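Local coordinates for protein toll (Drosophila melanogaster, PDB 4LXR), which serves as the receptor for cleaved Spätzle through its leucine-rich-repeat ectodomain, starting Toll signalling in antifungal immunity and dorsal-ventral patterning of the embryo, at residues Q437-G443 / F460-W465; N523-V527 / S558-K562. All coordinates share one frame; numbering follows the deposited sequence.

Interaction 1. Residues Q437-G443 / F460-W465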
ATOM      1  N   GLN A 437       2.146   1.573 -35.560  1.00 63.72           N
ATOM      2  CA  GLN A 437       3.193   1.731 -34.571  1.00 67.11           C
ATOM      3  C   GLN A 437       3.151   3.168 -34.051  1.00 65.36           C
ATOM      4  O   GLN A 437       3.540   4.109 -34.747  1.00 70.19           O
ATOM      5  CB  GLN A 437       4.550   1.406 -35.201  1.00 74.49           C
ATOM      6  CG  GLN A 437       5.656   1.067 -34.209  1.00 82.10           C
ATOM      7  CD  GLN A 437       6.852   0.403 -34.878  1.00 86.45           C
ATOM      8  OE1 GLN A 437       6.842   0.155 -36.083  1.00 93.30           O
ATOM      9  NE2 GLN A 437       7.885   0.111 -34.094  1.00 81.66           N
ATOM     10  N   ILE A 438       2.653   3.335 -32.831  1.00 53.73           N
ATOM     11  CA  ILE A 438       2.392   4.663 -32.297  1.00 57.90           C
ATOM     12  C   ILE A 438       3.109   4.819 -30.976  1.00 47.97           C
ATOM     13  O   ILE A 438       2.849   4.070 -30.042  1.00 54.78           O
ATOM     14  CB  ILE A 438       0.879   4.881 -32.060  1.00 64.57           C
ATOM     15  CG1 ILE A 438       0.074   4.455 -33.292  1.00 72.22           C
ATOM     16  CG2 ILE A 438       0.598   6.336 -31.704  1.00 61.37           C
ATOM     17  CD1 ILE A 438      -1.313   3.915 -32.975  1.00 74.81           C
ATOM     18  N   ASN A 439       4.031   5.767 -30.893  1.00 43.72           N
ATOM     19  CA  ASN A 439       4.695   6.027 -29.613  1.00 45.37           C
ATOM     20  C   ASN A 439       3.889   6.981 -28.739  1.00 33.03           C
ATOM     21  O   ASN A 439       3.382   7.994 -29.222  1.00 37.76           O
ATOM     22  CB  ASN A 439       6.107   6.589 -29.817  1.00 50.78           C
ATOM     23  CG  ASN A 439       7.093   5.543 -30.306  1.00 57.19           C
ATOM     24  OD1 ASN A 439       7.022   4.373 -29.923  1.00 51.79           O
ATOM     25  ND2 ASN A 439       8.024   5.965 -31.155  1.00 61.03           N
ATOM     26  N   SER A 440       3.772   6.638 -27.459  1.00 35.68           N
ATOM     27  CA  SER A 440       3.242   7.539 -26.442  1.00 37.27           C
ATOM     28  C   SER A 440       4.209   8.711 -26.207  1.00 38.05           C
ATOM     29  O   SER A 440       5.368   8.647 -26.608  1.00 41.96           O
ATOM     30  CB  SER A 440       3.030   6.778 -25.134  1.00 30.79           C
ATOM     31  OG  SER A 440       4.218   6.760 -24.354  1.00 33.58           O
ATOM     32  N   PRO A 441       3.730   9.792 -25.561  1.00 36.68           N
ATOM     33  CA  PRO A 441       4.607  10.917 -25.193  1.00 35.64           C
ATOM     34  C   PRO A 441       5.754  10.510 -24.260  1.00 31.03           C
ATOM     35  O   PRO A 441       6.721  11.259 -24.087  1.00 36.67           O
ATOM     36  CB  PRO A 441       3.657  11.880 -24.459  1.00 33.80           C
ATOM     37  CG  PRO A 441       2.315  11.584 -25.012  1.00 39.75           C
ATOM     38  CD  PRO A 441       2.309  10.096 -25.298  1.00 37.27           C
ATOM     39  N   PHE A 442       5.642   9.331 -23.660  1.00 31.10           N
ATOM     40  CA  PHE A 442       6.636   8.847 -22.708  1.00 33.21           C
ATOM     41  C   PHE A 442       7.793   8.141 -23.403  1.00 36.41           C
ATOM     42  O   PHE A 442       8.760   7.726 -22.758  1.00 36.83           O
ATOM     43  CB  PHE A 442       5.954   7.908 -21.720  1.00 32.72           C
ATOM     44  CG  PHE A 442       4.679   8.463 -21.171  1.00 34.48           C
ATOM     45  CD1 PHE A 442       4.646   9.740 -20.618  1.00 37.21           C
ATOM     46  CD2 PHE A 442       3.501   7.747 -21.254  1.00 37.28           C
ATOM     47  CE1 PHE A 442       3.464  10.271 -20.139  1.00 27.72           C
ATOM     48  CE2 PHE A 442       2.319   8.276 -20.769  1.00 33.70           C
ATOM     49  CZ  PHE A 442       2.305   9.532 -20.208  1.00 24.96           C
ATOM     50  N   GLY A 443       7.687   8.031 -24.727  1.00 32.58           N
ATOM     51  CA  GLY A 443       8.580   7.213 -25.527  1.00 39.39           C
ATOM     52  C   GLY A 443      10.043   7.584 -25.488  1.00 46.23           C
ATOM     53  O   GLY A 443      10.894   6.762 -25.829  1.00 42.75           O
ATOM     54  N   PHE A 460      -5.242   1.611 -25.243  1.00 35.27           N
ATOM     55  CA  PHE A 460      -4.286   0.914 -26.093  1.00 44.99           C
ATOM     56  C   PHE A 460      -2.935   0.755 -25.413  1.00 42.38           C
ATOM     57  O   PHE A 460      -2.453   1.681 -24.752  1.00 39.37           O
ATOM     58  CB  PHE A 460      -4.139   1.725 -27.385  1.00 46.14           C
ATOM     59  CG  PHE A 460      -3.088   1.220 -28.323  1.00 43.07           C
ATOM     60  CD1 PHE A 460      -3.251   0.013 -28.987  1.00 49.83           C
ATOM     61  CD2 PHE A 460      -1.967   1.987 -28.595  1.00 40.66           C
ATOM     62  CE1 PHE A 460      -2.291  -0.444 -29.883  1.00 53.67           C
ATOM     63  CE2 PHE A 460      -1.004   1.545 -29.485  1.00 48.12           C
ATOM     64  CZ  PHE A 460      -1.169   0.322 -30.135  1.00 55.28           C
ATOM     65  N   VAL A 461      -2.323  -0.414 -25.585  1.00 38.37           N
ATOM     66  CA  VAL A 461      -0.951  -0.638 -25.139  1.00 44.48           C
ATOM     67  C   VAL A 461       0.031  -0.113 -26.190  1.00 45.75           C
ATOM     68  O   VAL A 461       0.253  -0.760 -27.205  1.00 43.55           O
ATOM     69  CB  VAL A 461      -0.679  -2.136 -24.906  1.00 38.66           C
ATOM     70  CG1 VAL A 461       0.738  -2.340 -24.456  1.00 33.54           C
ATOM     71  CG2 VAL A 461      -1.662  -2.702 -23.887  1.00 40.21           C
ATOM     72  N   TYR A 462       0.612   1.059 -25.938  1.00 39.47           N
ATOM     73  CA  TYR A 462       1.483   1.736 -26.910  1.00 33.51           C
ATOM     74  C   TYR A 462       2.792   1.017 -27.227  1.00 32.84           C
ATOM     75  O   TYR A 462       3.266   0.196 -26.450  1.00 47.28           O
ATOM     76  CB  TYR A 462       1.759   3.187 -26.466  1.00 31.27           C
ATOM     77  CG  TYR A 462       0.584   4.093 -26.722  1.00 36.46           C
ATOM     78  CD1 TYR A 462      -0.562   4.018 -25.931  1.00 36.25           C
ATOM     79  CD2 TYR A 462       0.601   5.004 -27.776  1.00 38.91           C
ATOM     80  CE1 TYR A 462      -1.658   4.833 -26.180  1.00 42.50           C
ATOM     81  CE2 TYR A 462      -0.484   5.837 -28.021  1.00 43.12           C
ATOM     82  CZ  TYR A 462      -1.611   5.742 -27.224  1.00 45.06           C
ATOM     83  OH  TYR A 462      -2.689   6.561 -27.474  1.00 50.27           O
ATOM     84  N   ASN A 463       3.378   1.355 -28.371  1.00 36.58           N
ATOM     85  CA  ASN A 463       4.580   0.686 -28.873  1.00 44.45           C
ATOM     86  C   ASN A 463       5.811   0.846 -27.987  1.00 49.12           C
ATOM     87  O   ASN A 463       6.530  -0.124 -27.728  1.00 51.22           O
ATOM     88  CB  ASN A 463       4.907   1.163 -30.292  1.00 46.69           C
ATOM     89  CG  ASN A 463       6.227   0.612 -30.803  1.00 52.91           C
ATOM     90  OD1 ASN A 463       6.303  -0.525 -31.266  1.00 51.45           O
ATOM     91  ND2 ASN A 463       7.279   1.419 -30.718  1.00 55.29           N
ATOM     92  N   ASP A 464       6.062   2.069 -27.532  1.00 47.42           N
ATOM     93  CA  ASP A 464       7.252   2.329 -26.731  1.00 45.52           C
ATOM     94  C   ASP A 464       7.233   1.572 -25.409  1.00 44.18           C
ATOM     95  O   ASP A 464       8.291   1.210 -24.898  1.00 47.18           O
ATOM     96  CB  ASP A 464       7.457   3.830 -26.492  1.00 44.62           C
ATOM     97  CG  ASP A 464       6.199   4.522 -26.010  1.00 43.34           C
ATOM     98  OD1 ASP A 464       5.131   4.335 -26.642  1.00 43.35           O
ATOM     99  OD2 ASP A 464       6.285   5.254 -24.999  1.00 39.75           O
ATOM    100  N   TRP A 465       6.041   1.321 -24.865  1.00 42.79           N
ATOM    101  CA  TRP A 465       5.941   0.628 -23.576  1.00 40.90           C
ATOM    102  C   TRP A 465       6.428  -0.807 -23.723  1.00 43.31           C
ATOM    103  O   TRP A 465       6.944  -1.403 -22.774  1.00 46.20           O
ATOM    104  CB  TRP A 465       4.506   0.643 -23.024  1.00 39.55           C
ATOM    105  CG  TRP A 465       3.909   2.022 -22.847  1.00 36.60           C
ATOM    106  CD1 TRP A 465       4.574   3.214 -22.844  1.00 32.43           C
ATOM    107  CD2 TRP A 465       2.522   2.338 -22.656  1.00 31.12           C
ATOM    108  NE1 TRP A 465       3.689   4.251 -22.674  1.00 36.45           N
ATOM    109  CE2 TRP A 465       2.423   3.739 -22.554  1.00 34.54           C
ATOM    110  CE3 TRP A 465       1.356   1.573 -22.569  1.00 32.42           C
ATOM    111  CZ2 TRP A 465       1.202   4.392 -22.369  1.00 31.49           C
ATOM    112  CZ3 TRP A 465       0.141   2.221 -22.394  1.00 30.67           C
ATOM    113  CH2 TRP A 465       0.075   3.616 -22.290  1.00 31.39           C
TER
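The D464 carboxylate lies across the backbone and hydroxyl of S440. Its OD2 accepts a hydrogen bond from S440 OG at 2.6 Å through its syn lone pair, while OD1 receives S440 N at 2.8 Å from above the carboxylate plane. With chi1 at 49°, CG of D464 sits between its own N and carbonyl carbon, bringing both oxygens to S440. The hydroxyl also accepts F442 N at 3.0 Å from S440 OG, closing an ST turn, and a weak bond from W465 NE1. The one backbone-to-backbone bond between the segments runs from N463 N to I438 O (3.2 Å), beside which N463 ND2 gives a nearly straight bond to N439 OD1 (3.1 Å, 169°); OD1 of N463 accepts from N467. I438 CG2 rests against Y462 CE2 at 3.9 Å, and I438 and F460 both touch I432 of helix 429-433. F442 CD2 meets the indole edge of W465, both rings also packing on L451. The contact thus fastens the link between leucine-rich repeats 12 and 13 to the short helix 463-467 of repeat 13. Replacing D464 by an alanine is likely to strip the S440 amide and hydroxyl of their carboxylate acceptors, leaving the hydroxyl held only by the bonds it accepts. Two short bonds to a buried carboxylate, in the first turn of a helix, are consistent with D464 being ionised.

Interaction 2. Residues N523-V527 / S558-K562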
ATOM      1  N   ASN A 523      14.122 -11.499 -26.773  1.00114.38           N
ATOM      2  CA  ASN A 523      12.919 -12.312 -26.896  1.00114.38           C
ATOM      3  C   ASN A 523      12.936 -13.487 -25.920  1.00117.03           C
ATOM      4  O   ASN A 523      12.441 -14.573 -26.225  1.00123.26           O
ATOM      5  CB  ASN A 523      12.757 -12.813 -28.338  1.00113.47           C
ATOM      6  CG  ASN A 523      11.319 -13.172 -28.677  1.00109.52           C
ATOM      7  OD1 ASN A 523      10.987 -14.342 -28.884  1.00107.10           O
ATOM      8  ND2 ASN A 523      10.454 -12.162 -28.726  1.00108.33           N
ATOM      9  N   ASN A 524      13.506 -13.261 -24.740  1.00112.71           N
ATOM     10  CA  ASN A 524      13.646 -14.319 -23.744  1.00108.69           C
ATOM     11  C   ASN A 524      13.444 -13.803 -22.321  1.00100.68           C
ATOM     12  O   ASN A 524      14.159 -14.189 -21.395  1.00 99.10           O
ATOM     13  CB  ASN A 524      15.011 -14.997 -23.883  1.00114.64           C
ATOM     14  CG  ASN A 524      15.075 -16.335 -23.173  1.00118.00           C
ATOM     15  OD1 ASN A 524      15.725 -16.470 -22.135  1.00119.30           O
ATOM     16  ND2 ASN A 524      14.388 -17.330 -23.725  1.00117.78           N
ATOM     17  N   ASN A 525      12.461 -12.924 -22.156  1.00 96.91           N
ATOM     18  CA  ASN A 525      12.156 -12.341 -20.855  1.00 92.81           C
ATOM     19  C   ASN A 525      10.948 -13.009 -20.201  1.00 87.67           C
ATOM     20  O   ASN A 525      10.357 -13.931 -20.766  1.00 89.33           O
ATOM     21  CB  ASN A 525      11.910 -10.836 -20.999  1.00 89.39           C
ATOM     22  CG  ASN A 525      10.776 -10.515 -21.965  1.00 84.47           C
ATOM     23  OD1 ASN A 525      10.424 -11.328 -22.825  1.00 82.91           O
ATOM     24  ND2 ASN A 525      10.200  -9.324 -21.827  1.00 78.85           N
ATOM     25  N   LEU A 526      10.590 -12.551 -19.005  1.00 78.15           N
ATOM     26  CA  LEU A 526       9.337 -12.974 -18.389  1.00 69.95           C
ATOM     27  C   LEU A 526       8.563 -11.786 -17.824  1.00 68.04           C
ATOM     28  O   LEU A 526       9.026 -11.100 -16.907  1.00 66.09           O
ATOM     29  CB  LEU A 526       9.567 -14.027 -17.306  1.00 68.65           C
ATOM     30  CG  LEU A 526       8.286 -14.439 -16.571  1.00 66.29           C
ATOM     31  CD1 LEU A 526       7.237 -14.926 -17.543  1.00 63.13           C
ATOM     32  CD2 LEU A 526       8.580 -15.505 -15.534  1.00 68.34           C
ATOM     33  N   VAL A 527       7.376 -11.561 -18.378  1.00 66.09           N
ATOM     34  CA  VAL A 527       6.514 -10.458 -17.975  1.00 59.01           C
ATOM     35  C   VAL A 527       5.237 -10.975 -17.334  1.00 56.32           C
ATOM     36  O   VAL A 527       4.550 -11.805 -17.913  1.00 61.74           O
ATOM     37  CB  VAL A 527       6.121  -9.614 -19.195  1.00 58.95           C
ATOM     38  CG1 VAL A 527       5.339  -8.376 -18.761  1.00 57.71           C
ATOM     39  CG2 VAL A 527       7.365  -9.225 -19.987  1.00 60.92           C
ATOM     40  N   SER A 558       3.639 -17.783 -25.559  1.00 73.31           N
ATOM     41  CA  SER A 558       2.987 -18.122 -24.293  1.00 68.02           C
ATOM     42  C   SER A 558       3.899 -18.116 -23.066  1.00 70.93           C
ATOM     43  O   SER A 558       3.449 -17.841 -21.949  1.00 62.78           O
ATOM     44  CB  SER A 558       2.355 -19.501 -24.407  1.00 72.43           C
ATOM     45  OG  SER A 558       3.355 -20.501 -24.517  1.00 78.12           O
ATOM     46  N   ARG A 559       5.171 -18.443 -23.276  1.00 75.67           N
ATOM     47  CA  ARG A 559       6.103 -18.622 -22.172  1.00 84.09           C
ATOM     48  C   ARG A 559       6.970 -17.383 -21.957  1.00 82.69           C
ATOM     49  O   ARG A 559       7.837 -17.364 -21.083  1.00 81.20           O
ATOM     50  CB  ARG A 559       6.978 -19.855 -22.408  1.00 96.06           C
ATOM     51  CG  ARG A 559       7.529 -20.477 -21.133  1.00106.73           C
ATOM     52  CD  ARG A 559       6.410 -21.036 -20.267  1.00114.71           C
ATOM     53  NE  ARG A 559       6.042 -22.395 -20.655  1.00123.16           N
ATOM     54  CZ  ARG A 559       5.022 -23.073 -20.138  1.00125.73           C
ATOM     55  NH1 ARG A 559       4.255 -22.516 -19.210  1.00125.67           N
ATOM     56  NH2 ARG A 559       4.770 -24.308 -20.551  1.00124.85           N
ATOM     57  N   GLN A 560       6.737 -16.349 -22.761  1.00 82.93           N
ATOM     58  CA  GLN A 560       7.382 -15.061 -22.535  1.00 85.42           C
ATOM     59  C   GLN A 560       6.644 -14.298 -21.437  1.00 78.36           C
ATOM     60  O   GLN A 560       7.209 -13.420 -20.794  1.00 75.88           O
ATOM     61  CB  GLN A 560       7.453 -14.231 -23.824  1.00 88.34           C
ATOM     62  CG  GLN A 560       8.862 -14.097 -24.419  1.00 93.58           C
ATOM     63  CD  GLN A 560       9.387 -15.397 -25.034  1.00 98.89           C
ATOM     64  OE1 GLN A 560       8.963 -15.803 -26.120  1.00 94.71           O
ATOM     65  NE2 GLN A 560      10.319 -16.047 -24.340  1.00100.46           N
ATOM     66  N   PHE A 561       5.382 -14.644 -21.215  1.00 75.15           N
ATOM     67  CA  PHE A 561       4.603 -13.990 -20.169  1.00 68.79           C
ATOM     68  C   PHE A 561       3.925 -14.976 -19.220  1.00 66.12           C
ATOM     69  O   PHE A 561       3.817 -16.163 -19.511  1.00 66.04           O
ATOM     70  CB  PHE A 561       3.561 -13.034 -20.766  1.00 55.77           C
ATOM     71  CG  PHE A 561       2.684 -13.660 -21.824  1.00 54.56           C
ATOM     72  CD1 PHE A 561       1.816 -14.701 -21.512  1.00 51.72           C
ATOM     73  CD2 PHE A 561       2.706 -13.180 -23.128  1.00 48.77           C
ATOM     74  CE1 PHE A 561       1.007 -15.266 -22.483  1.00 55.63           C
ATOM     75  CE2 PHE A 561       1.899 -13.734 -24.102  1.00 53.42           C
ATOM     76  CZ  PHE A 561       1.046 -14.784 -23.780  1.00 57.28           C
ATOM     77  N   LYS A 562       3.465 -14.452 -18.090  1.00 63.19           N
ATOM     78  CA  LYS A 562       2.689 -15.204 -17.115  1.00 65.45           C
ATOM     79  C   LYS A 562       1.456 -14.384 -16.740  1.00 68.26           C
ATOM     80  O   LYS A 562       1.564 -13.313 -16.123  1.00 68.41           O
ATOM     81  CB  LYS A 562       3.535 -15.500 -15.875  1.00 68.64           C
ATOM     82  CG  LYS A 562       2.744 -16.035 -14.691  1.00 74.52           C
ATOM     83  CD  LYS A 562       3.677 -16.569 -13.611  1.00 81.20           C
ATOM     84  CE  LYS A 562       2.908 -17.010 -12.380  1.00 85.05           C
ATOM     85  NZ  LYS A 562       1.815 -17.958 -12.723  1.00 88.13           N
TER
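Q560 reaches over the loop 523-527 and supplies the largest share of this contact. Its CB only leads toward N525; the first close meeting is that of CG, 3.6 Å from N525 OD1, and the chain bends there (chi2 71°) so that CD lies 3.4 Å from N523 O. The terminal amide ends against the backbone of N523 and N524, its plane only 12° from that of the N525 amide. N525 is itself held by ND2, which bonds to the carbonyls of F492 and S494.

The backbone of Q560 begins the pairing that follows. V527 N donates to Q560 O at 3.1 Å, and K562 N returns a bond to V527 O at 2.9 Å. V527 and F561 therefore form a parallel bridge, adding strand 561-564 beside strand 527-530 as the last rung in the long parallel strand ladder of this leucine-rich-repeat solenoid, within the first C-terminal cap region (LRRCT 1). V527 and F561 set out to the same face of the ladder; V527 touches L498, while the F561 ring leads away from 523-527 and touches L490. CA of L526 also meets Q560 O at 3.2 Å in a CA-H...O contact.

L526 sends CD1 across to the 558-562 backbone, 3.6 Å from Q560 O and 4.1 Å from K562 CB, with K562 extending beyond it. The backbone of K562 is hydrogen-bonded in turn to V529, which continues the pairing of these two strands.

Read from the N terminus, the chain leaves helix 429-433, passes through 437-443 and strand 450-452, and returns at 460-465; interaction 1 closes this short loop, tying the link after repeat 12 to the helix of repeat 13. Strands 474-476 and 499-501 follow, then a stretch with no modelled atoms at 517-522, before 523-527 opens interaction 2. Its loop runs through strand 527-530 and helix 543-549 and closes at 558-562. The two loops are thus in series, neither nesting nor crossing. Interaction 1 joins a linking loop to a helix, packed against strand 450-452, whereas interaction 2 extends the strand ladder itself into the cap. Their centres lie 20 Å apart, without touching.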